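Local coordinates for biogenic amine-binding protein (Rhodnius prolixus, PDB 4GE1) that binds small biogenic amines such as serotonin, norepinephrine and tryptamine inside a lipocalin barrel, probably as a salivary protein that sequesters them while the insect feeds, at residues Phe20-Ile26 against Thr44-Lys50; Gly54-Phe60 against Asp73-Val79; Gly4-Val8 against His124-Pro128. All blocks are in the same frame, centred on the assembly; numbering follows the deposited sequence.

Contact 1 of 3, residues Phe20-Ile26 against Thr44-Lys50; sequences FTGSWYI and TKFLHQK
Trp-24 and Phe-46 face each other as a hydrogen-bonded antiparallel pair, each backbone N reaching the other residue's O, and their side chains share the barrel-lining side of the sheet with Ile-26 and Thr-44. Trp-24 can be followed outward from its CB, which sits over one face of the Phe-46 ring, 3.5 Å from CE2, in a CH-pi contact. CG and CD1 then pass the CZ and CE1 rim of that ring; the two ring planes are 27° apart but slid, with little overlap. Farther out, CD1 and NE1 reach the imidazole of His-48, whose NE2 lies at the edge of the indole, 3.2 Å from NE1. His-48 CG stands between its backbone N and carbonyl carbon (chi1 59°), which turns the imidazole back across the strand pair. There Phe-20 presents its edge to the imidazole face, CD2 lying 3.6 Å from ND1, and closes a four-ring aromatic cluster. On the other side of the sheet the extended Lys-45 runs alongside the Tyr-25 ring and donates a hydrogen bond from NZ to Tyr-25 OH at 2.9 Å; Asp-181 is the lysine's salt-bridge partner. Strand 55-64 borders 44-50, with Glu-58 hydrogen-bonded to His-48 ND1 and Phe-60 stacked on Phe-46, strand 130-140 borders 23-26, and helix 181-189 packs outside on Lys-45 and Leu-47.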
loop_
_atom_site.group_PDB
_atom_site.type_symbol
_atom_site.label_atom_id
_atom_site.label_comp_id
_atom_site.label_asym_id
_atom_site.label_seq_id
_atom_site.Cartn_x
_atom_site.Cartn_y
_atom_site.Cartn_z
ATOM N N PHE A 20 -2.261 -3.051 11.323
ATOM C CA PHE A 20 -0.837 -3.204 11.046
ATOM C C PHE A 20 -0.269 -4.516 11.601
ATOM O O PHE A 20 0.606 -4.524 12.471
ATOM C CB PHE A 20 -0.062 -2.004 11.578
ATOM C CG PHE A 20 -0.425 -0.709 10.914
ATOM C CD1 PHE A 20 -1.157 0.253 11.594
ATOM C CD2 PHE A 20 -0.050 -0.464 9.599
ATOM C CE1 PHE A 20 -1.491 1.449 10.985
ATOM C CE2 PHE A 20 -0.380 0.728 8.979
ATOM C CZ PHE A 20 -1.102 1.692 9.674
ATOM N N THR A 21 -0.784 -5.625 11.086
ATOM C CA THR A 21 -0.243 -6.936 11.399
ATOM C C THR A 21 -0.475 -7.851 10.207
ATOM O O THR A 21 -1.438 -7.674 9.465
ATOM C CB THR A 21 -0.891 -7.544 12.650
ATOM O OG1 THR A 21 -0.337 -8.843 12.884
ATOM C CG2 THR A 21 -2.390 -7.677 12.464
ATOM N N GLY A 22 0.412 -8.823 10.022
ATOM C CA GLY A 22 0.311 -9.715 8.884
ATOM C C GLY A 22 0.632 -8.979 7.595
ATOM O O GLY A 22 1.465 -8.072 7.583
ATOM N N SER A 23 -0.047 -9.351 6.515
ATOM C CA SER A 23 0.290 -8.837 5.190
ATOM C C SER A 23 -0.938 -8.536 4.324
ATOM O O SER A 23 -2.064 -8.931 4.655
ATOM C CB SER A 23 1.190 -9.838 4.463
ATOM O OG SER A 23 0.513 -11.070 4.299
ATOM N N TRP A 24 -0.692 -7.849 3.208
ATOM C CA TRP A 24 -1.729 -7.443 2.262
ATOM C C TRP A 24 -1.299 -7.697 0.819
ATOM O O TRP A 24 -0.131 -7.553 0.483
ATOM C CB TRP A 24 -2.007 -5.942 2.395
ATOM C CG TRP A 24 -2.702 -5.520 3.680
ATOM C CD1 TRP A 24 -2.117 -5.005 4.803
ATOM C CD2 TRP A 24 -4.111 -5.548 3.944
ATOM N NE1 TRP A 24 -3.073 -4.718 5.750
ATOM C CE2 TRP A 24 -4.304 -5.044 5.245
ATOM C CE3 TRP A 24 -5.228 -5.952 3.205
ATOM C CZ2 TRP A 24 -5.564 -4.940 5.823
ATOM C CZ3 TRP A 24 -6.470 -5.844 3.776
ATOM C CH2 TRP A 24 -6.632 -5.347 5.075
ATOM N N TYR A 25 -2.253 -8.060 -0.031
ATOM C CA TYR A 25 -2.012 -8.145 -1.460
ATOM C C TYR A 25 -2.749 -7.001 -2.150
ATOM O O TYR A 25 -3.909 -6.726 -1.839
ATOM C CB TYR A 25 -2.514 -9.474 -2.020
ATOM C CG TYR A 25 -1.779 -10.684 -1.492
ATOM C CD1 TYR A 25 -2.229 -11.357 -0.361
ATOM C CD2 TYR A 25 -0.637 -11.153 -2.123
ATOM C CE1 TYR A 25 -1.557 -12.465 0.130
ATOM C CE2 TYR A 25 0.042 -12.263 -1.639
ATOM C CZ TYR A 25 -0.423 -12.911 -0.509
ATOM O OH TYR A 25 0.242 -14.017 -0.029
ATOM N N ILE A 26 -2.070 -6.335 -3.076
ATOM C CA ILE A 26 -2.700 -5.286 -3.871
ATOM C C ILE A 26 -3.332 -5.913 -5.106
ATOM O O ILE A 26 -2.635 -6.359 -6.017
ATOM C CB ILE A 26 -1.703 -4.189 -4.255
ATOM C CG1 ILE A 26 -1.006 -3.672 -2.989
ATOM C CG2 ILE A 26 -2.419 -3.048 -4.973
ATOM C CD1 ILE A 26 -0.286 -2.366 -3.168
ATOM N N THR A 44 1.956 -6.773 -6.102
ATOM C CA THR A 44 2.534 -6.256 -4.872
ATOM C C THR A 44 1.982 -6.968 -3.641
ATOM O O THR A 44 0.776 -7.163 -3.497
ATOM C CB THR A 44 2.353 -4.733 -4.731
ATOM O OG1 THR A 44 3.158 -4.053 -5.711
ATOM C CG2 THR A 44 2.788 -4.288 -3.330
ATOM N N LYS A 45 2.888 -7.386 -2.770
ATOM C CA LYS A 45 2.513 -7.898 -1.462
ATOM C C LYS A 45 3.299 -7.079 -0.461
ATOM O O LYS A 45 4.458 -6.724 -0.710
ATOM C CB LYS A 45 2.867 -9.383 -1.337
ATOM C CG LYS A 45 2.674 -9.961 0.058
ATOM C CD LYS A 45 2.940 -11.464 0.074
ATOM C CE LYS A 45 2.616 -12.071 1.439
ATOM N NZ LYS A 45 2.720 -13.568 1.433
ATOM N N PHE A 46 2.676 -6.739 0.659
ATOM C CA PHE A 46 3.441 -6.070 1.698
ATOM C C PHE A 46 3.225 -6.633 3.092
ATOM O O PHE A 46 2.193 -7.240 3.391
ATOM C CB PHE A 46 3.360 -4.528 1.632
ATOM C CG PHE A 46 1.978 -3.941 1.816
ATOM C CD1 PHE A 46 1.629 -3.321 3.011
ATOM C CD2 PHE A 46 1.062 -3.929 0.773
ATOM C CE1 PHE A 46 0.370 -2.729 3.180
ATOM C CE2 PHE A 46 -0.198 -3.330 0.929
ATOM C CZ PHE A 46 -0.544 -2.741 2.140
ATOM N N LEU A 47 4.247 -6.461 3.919
ATOM C CA LEU A 47 4.259 -7.001 5.268
ATOM C C LEU A 47 4.433 -5.845 6.236
ATOM O O LEU A 47 5.307 -5.002 6.049
ATOM C CB LEU A 47 5.436 -7.976 5.407
ATOM C CG LEU A 47 5.444 -8.978 6.556
ATOM C CD1 LEU A 47 4.318 -9.974 6.363
ATOM C CD2 LEU A 47 6.788 -9.694 6.623
ATOM N N HIS A 48 3.627 -5.789 7.284
ATOM C CA HIS A 48 3.811 -4.675 8.203
ATOM C C HIS A 48 3.575 -4.965 9.682
ATOM O O HIS A 48 2.973 -5.970 10.054
ATOM C CB HIS A 48 3.063 -3.410 7.722
ATOM C CG HIS A 48 1.584 -3.585 7.568
ATOM N ND1 HIS A 48 0.789 -2.658 6.925
ATOM C CD2 HIS A 48 0.755 -4.573 7.983
ATOM C CE1 HIS A 48 -0.467 -3.069 6.947
ATOM N NE2 HIS A 48 -0.514 -4.226 7.581
ATOM N N GLN A 49 4.091 -4.077 10.523
ATOM C CA GLN A 49 3.996 -4.262 11.962
ATOM C C GLN A 49 3.949 -2.927 12.683
ATOM O O GLN A 49 4.426 -1.911 12.176
ATOM C CB GLN A 49 5.200 -5.054 12.472
ATOM C CG GLN A 49 6.517 -4.504 11.942
ATOM C CD GLN A 49 7.734 -4.917 12.752
ATOM O OE1 GLN A 49 7.879 -6.077 13.162
ATOM N NE2 GLN A 49 8.633 -3.962 12.974
ATOM N N LYS A 50 3.363 -2.955 13.874
ATOM C CA LYS A 50 3.419 -1.857 14.813
ATOM C C LYS A 50 4.052 -2.409 16.095
ATOM O O LYS A 50 3.518 -3.340 16.703
ATOM C CB LYS A 50 2.005 -1.343 15.109
ATOM C CG LYS A 50 1.962 -0.217 16.146
ATOM C CD LYS A 50 0.527 0.164 16.520
ATOM C CE LYS A 50 0.136 -0.366 17.908
ATOM N NZ LYS A 50 0.917 0.245 19.025
HETATM O O HOH W 1 2.373 -5.878 14.591
HETATM O O HOH W 2 3.352 -8.487 11.313
HETATM O O HOH W 3 -0.448 -5.321 -7.222
#

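Contact 2 of 3, residues Gly54-Phe60 against Asp73-Val79; sequences GKIKEVF and DISFAKV. With TSS (2-(1H-indol-3-yl)ethanamine), chain E.
Asp-73 and Phe-60 together hold the amine of the bound tryptamine: N1 donates to Asp-73 OD2 at 2.7 Å and lies 3.0 Å above the centre of the Phe-60 ring. A protonated amine so placed would be stabilised by both the carboxylate and the ring's pi cloud. Asp-73 CG occupies the position between backbone N and carbonyl carbon (chi1 58°), bringing OD2 to 3.1 Å from Phe-60 CD1, with carboxylate and ring planes only 21° apart. Asn-93 also hydrogen-bonds to OD2 and Asn-62 to OD1, so both carboxylate oxygens are gripped from neighbouring strands. Behind the pair, Phe-60 N binds Asp-73 O at 2.8 Å, and the antiparallel ladder continues through Glu-58 with Ser-75 and Ile-56 with Ala-77. At its far end Val-79 N meets Gly-54 O, and Ile-56 CD1 packs against Val-79 CG2 at 3.8 Å. On the opposite face of the sheet, Val-59 CG2 lies beside Ile-74 CG2, and the extended Lys-57 follows the Phe-76 side chain toward its salt bridge with Glu-196. Strands 43-50 and 88-96 flank this hairpin within the lipocalin sheet, while helix 181-189 packs on Val-59 from outside.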
loop_
_atom_site.group_PDB
_atom_site.type_symbol
_atom_site.label_atom_id
_atom_site.label_comp_id
_atom_site.label_asym_id
_atom_site.label_seq_id
_atom_site.Cartn_x
_atom_site.Cartn_y
_atom_site.Cartn_z
ATOM N N GLY A 54 5.921 2.205 19.331
ATOM C CA GLY A 54 5.016 3.023 18.543
ATOM C C GLY A 54 5.415 3.205 17.086
ATOM O O GLY A 54 4.814 4.005 16.367
ATOM N N LYS A 55 6.429 2.470 16.644
ATOM C CA LYS A 55 6.858 2.529 15.251
ATOM C C LYS A 55 5.987 1.649 14.355
ATOM O O LYS A 55 5.635 0.523 14.716
ATOM C CB LYS A 55 8.328 2.118 15.116
ATOM C CG LYS A 55 9.316 3.072 15.788
ATOM C CD LYS A 55 10.757 2.608 15.588
ATOM C CE LYS A 55 11.756 3.635 16.118
ATOM N NZ LYS A 55 12.575 3.131 17.269
ATOM N N ILE A 56 5.630 2.170 13.187
ATOM C CA ILE A 56 4.975 1.350 12.171
ATOM C C ILE A 56 5.926 1.171 10.999
ATOM O O ILE A 56 6.566 2.121 10.555
ATOM C CB ILE A 56 3.622 1.947 11.714
ATOM C CG1 ILE A 56 2.598 1.880 12.850
ATOM C CG2 ILE A 56 3.079 1.200 10.505
ATOM C CD1 ILE A 56 2.661 3.046 13.778
ATOM N N LYS A 57 6.033 -0.054 10.506
ATOM C CA LYS A 57 6.995 -0.359 9.460
ATOM C C LYS A 57 6.296 -1.191 8.413
ATOM O O LYS A 57 5.606 -2.142 8.755
ATOM C CB LYS A 57 8.177 -1.133 10.050
ATOM C CG LYS A 57 9.282 -1.452 9.053
ATOM C CD LYS A 57 10.552 -1.839 9.803
ATOM C CE LYS A 57 11.717 -2.091 8.871
ATOM N NZ LYS A 57 12.936 -2.445 9.664
ATOM N N GLU A 58 6.444 -0.824 7.139
ATOM C CA GLU A 58 5.727 -1.522 6.076
ATOM C C GLU A 58 6.657 -1.814 4.906
ATOM O O GLU A 58 7.214 -0.895 4.309
ATOM C CB GLU A 58 4.525 -0.702 5.602
ATOM C CG GLU A 58 3.720 -0.056 6.724
ATOM C CD GLU A 58 2.484 0.672 6.214
ATOM O OE1 GLU A 58 1.535 -0.005 5.763
ATOM O OE2 GLU A 58 2.468 1.922 6.263
ATOM N N VAL A 59 6.829 -3.096 4.599
ATOM C CA VAL A 59 7.788 -3.504 3.583
ATOM C C VAL A 59 7.083 -4.063 2.360
ATOM O O VAL A 59 6.281 -4.994 2.477
ATOM C CB VAL A 59 8.776 -4.547 4.126
ATOM C CG1 VAL A 59 9.684 -5.038 3.012
ATOM C CG2 VAL A 59 9.602 -3.955 5.263
ATOM N N PHE A 60 7.381 -3.485 1.196
ATOM C CA PHE A 60 6.699 -3.848 -0.047
ATOM C C PHE A 60 7.596 -4.645 -0.997
ATOM O O PHE A 60 8.755 -4.299 -1.211
ATOM C CB PHE A 60 6.199 -2.594 -0.778
ATOM C CG PHE A 60 5.194 -1.773 0.007
ATOM C CD1 PHE A 60 5.614 -0.874 0.971
ATOM C CD2 PHE A 60 3.835 -1.872 -0.257
ATOM C CE1 PHE A 60 4.697 -0.107 1.681
ATOM C CE2 PHE A 60 2.905 -1.106 0.455
ATOM C CZ PHE A 60 3.337 -0.229 1.419
ATOM N N ASP A 73 10.273 -1.298 -1.444
ATOM C CA ASP A 73 10.214 -0.027 -0.722
ATOM C C ASP A 73 9.692 -0.235 0.694
ATOM O O ASP A 73 9.088 -1.268 1.004
ATOM C CB ASP A 73 9.423 1.062 -1.489
ATOM C CG ASP A 73 7.995 0.664 -1.798
ATOM O OD1 ASP A 73 7.764 0.096 -2.889
ATOM O OD2 ASP A 73 7.091 0.952 -0.975
ATOM N N ILE A 74 9.961 0.728 1.565
ATOM C CA ILE A 74 9.580 0.582 2.962
ATOM C C ILE A 74 9.005 1.874 3.488
ATOM O O ILE A 74 9.608 2.937 3.328
ATOM C CB ILE A 74 10.786 0.200 3.840
ATOM C CG1 ILE A 74 11.524 -1.008 3.244
ATOM C CG2 ILE A 74 10.334 -0.067 5.276
ATOM C CD1 ILE A 74 12.857 -1.317 3.931
ATOM N N SER A 75 7.846 1.780 4.127
ATOM C CA SER A 75 7.266 2.937 4.793
ATOM C C SER A 75 7.569 2.910 6.279
ATOM O O SER A 75 7.372 1.886 6.946
ATOM C CB SER A 75 5.757 2.993 4.587
ATOM O OG SER A 75 5.446 3.220 3.234
ATOM N N PHE A 76 8.043 4.043 6.790
ATOM C CA PHE A 76 8.285 4.202 8.217
ATOM C C PHE A 76 7.367 5.297 8.741
ATOM O O PHE A 76 7.309 6.393 8.171
ATOM C CB PHE A 76 9.727 4.626 8.487
ATOM C CG PHE A 76 10.757 3.715 7.891
ATOM C CD1 PHE A 76 11.147 3.860 6.568
ATOM C CD2 PHE A 76 11.363 2.735 8.663
ATOM C CE1 PHE A 76 12.114 3.030 6.018
ATOM C CE2 PHE A 76 12.328 1.897 8.124
ATOM C CZ PHE A 76 12.706 2.042 6.797
ATOM N N ALA A 77 6.651 5.003 9.819
ATOM C CA ALA A 77 5.823 6.010 10.471
ATOM C C ALA A 77 5.808 5.773 11.966
ATOM O O ALA A 77 6.372 4.789 12.461
ATOM C CB ALA A 77 4.411 5.984 9.923
ATOM N N LYS A 78 5.168 6.693 12.676
ATOM C CA LYS A 78 4.968 6.568 14.105
ATOM C C LYS A 78 3.511 6.858 14.398
ATOM O O LYS A 78 2.836 7.525 13.615
ATOM C CB LYS A 78 5.876 7.531 14.872
ATOM C CG LYS A 78 7.356 7.332 14.582
ATOM C CD LYS A 78 8.233 8.276 15.391
ATOM C CE LYS A 78 8.610 7.677 16.731
ATOM N NZ LYS A 78 9.631 8.513 17.423
ATOM N N VAL A 79 3.035 6.347 15.526
ATOM C CA VAL A 79 1.648 6.513 15.930
ATOM C C VAL A 79 1.248 7.985 15.985
ATOM O O VAL A 79 0.085 8.325 15.765
ATOM C CB VAL A 79 1.387 5.833 17.303
ATOM C CG1 VAL A 79 0.033 6.241 17.873
ATOM C CG2 VAL A 79 1.472 4.333 17.161
HETATM N N1 TSS E . 4.486 0.969 -1.623
HETATM C CA TSS E . 4.156 2.295 -2.085
HETATM C CB TSS E . 2.724 2.561 -2.427
HETATM C CG TSS E . 1.673 1.921 -1.576
HETATM C CD1 TSS E . 0.815 0.897 -1.952
HETATM N NE1 TSS E . -0.000 0.600 -0.919
HETATM C CE2 TSS E . 0.310 1.408 0.156
HETATM C CD2 TSS E . 1.336 2.236 -0.224
HETATM C CZ2 TSS E . -0.231 1.487 1.469
HETATM C CH2 TSS E . 0.271 2.420 2.372
HETATM C CZ3 TSS E . 1.314 3.264 1.985
HETATM C CE3 TSS E . 1.851 3.179 0.695
#

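Contact 3 of 3, residues Gly4-Val8 against His124-Pro128; sequences GCSTV and HVCDP. With TSS (2-(1H-indol-3-yl)ethanamine), chain E.
Cys-5 and Cys-126 are joined by a disulfide, SG to SG 2.0 Å, which ties the segment ahead of helix 16-19 to a barrel strand. Its chi3 of -83° turns the two CB-SG bonds nearly at right angles to each other about the S-S bond. Cys-126 SG stands opposite its own backbone N (chi1 -170°), while Cys-5 SG lies beside its own N, and the bridge spans CA atoms 5.9 Å apart. Next to it, Val-8 CG1 rests over one face of the His-124 ring, 4.2 Å from CG and offset toward the rim. Ser-6 O comes within 3.6 Å of His-124 CE1. A water at the imidazole edge, in its plane, accepts from Ser-6 N and is hydrogen-bonded to His-124 NE2, each at 3.1 Å. No direct hydrogen bond crosses between the segments; the covalent link is supplemented by this water and by packing on the histidine. Val-125, between His-124 and Cys-126, points the other way, into the pocket, where CG2 lies 3.7 Å from CD2 of the tryptamine indole. Backbone bonds hold 124-126 between strands 102-115 and 130-140; Tyr-136 of the latter meets the His-124 ring and also touches Val-8.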
loop_
_atom_site.group_PDB
_atom_site.type_symbol
_atom_site.label_atom_id
_atom_site.label_comp_id
_atom_site.label_asym_id
_atom_site.label_seq_id
_atom_site.Cartn_x
_atom_site.Cartn_y
_atom_site.Cartn_z
ATOM N N GLY A 4 -1.707 19.685 -6.115
ATOM C CA GLY A 4 -1.562 18.902 -4.897
ATOM C C GLY A 4 -2.204 17.524 -4.893
ATOM O O GLY A 4 -2.747 17.063 -5.899
ATOM N N CYS A 5 -2.116 16.862 -3.743
ATOM C CA CYS A 5 -2.768 15.578 -3.527
ATOM C C CYS A 5 -4.225 15.811 -3.151
ATOM O O CYS A 5 -4.540 16.751 -2.421
ATOM C CB CYS A 5 -2.061 14.807 -2.412
ATOM S SG CYS A 5 -0.485 14.065 -2.890
ATOM N N SER A 6 -5.115 14.967 -3.662
ATOM C CA SER A 6 -6.521 15.051 -3.295
ATOM C C SER A 6 -6.685 14.753 -1.810
ATOM O O SER A 6 -5.924 13.973 -1.238
ATOM C CB SER A 6 -7.352 14.061 -4.117
ATOM O OG SER A 6 -7.318 14.378 -5.498
ATOM N N THR A 7 -7.669 15.387 -1.182
ATOM C CA THR A 7 -8.044 15.029 0.178
ATOM C C THR A 7 -9.255 14.113 0.097
ATOM O O THR A 7 -10.220 14.415 -0.605
ATOM C CB THR A 7 -8.380 16.264 1.036
ATOM O OG1 THR A 7 -9.626 16.828 0.609
ATOM C CG2 THR A 7 -7.285 17.311 0.914
ATOM N N VAL A 8 -9.196 12.983 0.790
ATOM C CA VAL A 8 -10.308 12.041 0.785
ATOM C C VAL A 8 -10.724 11.708 2.213
ATOM O O VAL A 8 -9.889 11.680 3.122
ATOM C CB VAL A 8 -9.964 10.730 0.021
ATOM C CG1 VAL A 8 -9.272 11.036 -1.302
ATOM C CG2 VAL A 8 -9.100 9.824 0.865
ATOM N N HIS A 124 -5.946 5.502 -0.593
ATOM C CA HIS A 124 -5.431 6.511 -1.501
ATOM C C HIS A 124 -4.055 6.935 -1.000
ATOM O O HIS A 124 -3.906 7.341 0.159
ATOM C CB HIS A 124 -6.377 7.716 -1.565
ATOM C CG HIS A 124 -5.799 8.899 -2.282
ATOM N ND1 HIS A 124 -5.179 9.936 -1.625
ATOM C CD2 HIS A 124 -5.749 9.201 -3.603
ATOM C CE1 HIS A 124 -4.771 10.833 -2.509
ATOM N NE2 HIS A 124 -5.103 10.410 -3.713
ATOM N N VAL A 125 -3.049 6.802 -1.861
ATOM C CA VAL A 125 -1.683 7.184 -1.521
ATOM C C VAL A 125 -1.182 8.248 -2.475
ATOM O O VAL A 125 -1.364 8.138 -3.686
ATOM C CB VAL A 125 -0.727 5.998 -1.588
ATOM C CG1 VAL A 125 0.645 6.404 -1.055
ATOM C CG2 VAL A 125 -1.287 4.821 -0.810
ATOM N N CYS A 126 -0.544 9.280 -1.939
ATOM C CA CYS A 126 -0.091 10.375 -2.787
ATOM C C CYS A 126 1.147 11.085 -2.255
ATOM O O CYS A 126 1.325 11.228 -1.052
ATOM C CB CYS A 126 -1.221 11.381 -2.995
ATOM S SG CYS A 126 -0.841 12.591 -4.252
ATOM N N ASP A 127 1.997 11.531 -3.172
ATOM C CA ASP A 127 3.232 12.214 -2.816
ATOM C C ASP A 127 3.084 13.695 -3.107
ATOM O O ASP A 127 2.891 14.081 -4.253
ATOM C CB ASP A 127 4.396 11.629 -3.618
ATOM C CG ASP A 127 5.733 12.251 -3.256
ATOM O OD1 ASP A 127 5.754 13.328 -2.617
ATOM O OD2 ASP A 127 6.770 11.663 -3.628
ATOM N N PRO A 128 3.171 14.531 -2.065
ATOM C CA PRO A 128 3.001 15.985 -2.171
ATOM C C PRO A 128 4.020 16.609 -3.118
ATOM O O PRO A 128 3.776 17.684 -3.665
ATOM C CB PRO A 128 3.255 16.470 -0.744
ATOM C CG PRO A 128 2.989 15.286 0.118
ATOM C CD PRO A 128 3.411 14.102 -0.678
HETATM N N1 TSS E . 4.486 0.969 -1.623
HETATM C CA TSS E . 4.156 2.295 -2.085
HETATM C CB TSS E . 2.724 2.561 -2.427
HETATM C CG TSS E . 1.673 1.921 -1.576
HETATM C CD1 TSS E . 0.815 0.897 -1.952
HETATM N NE1 TSS E . -0.000 0.600 -0.919
HETATM C CE2 TSS E . 0.310 1.408 0.156
HETATM C CD2 TSS E . 1.336 2.236 -0.224
HETATM C CZ2 TSS E . -0.231 1.487 1.469
HETATM C CH2 TSS E . 0.271 2.420 2.372
HETATM C CZ3 TSS E . 1.314 3.264 1.985
HETATM C CE3 TSS E . 1.851 3.179 0.695
HETATM O O HOH W 4 -4.482 12.742 -5.714
#

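In the fold
The three contacts illustrate how one curled antiparallel sheet can line a pocket and carry attachments outside it. Contacts 1 and 2 are adjoining strand pairs, their centres 10 Å apart, stitched together by backbone bonds such as Leu-47 O to Val-59 N at 2.8 Å, so strands 23-31, 43-50, 55-64 and 69-78 run consecutively. Contact 3 lies beyond the chain's centre from contact 1, about 21 Å away between centres, and about 18 Å from contact 2. Its long-range disulfide brackets both hairpins in sequence. Tryptamine connects all three: Ile-26 of contact 1, Phe-60 and Asp-73 of contact 2, and Val-125 of contact 3 line its pocket, where Gln-139 is also hydrogen-bonded to the ligand.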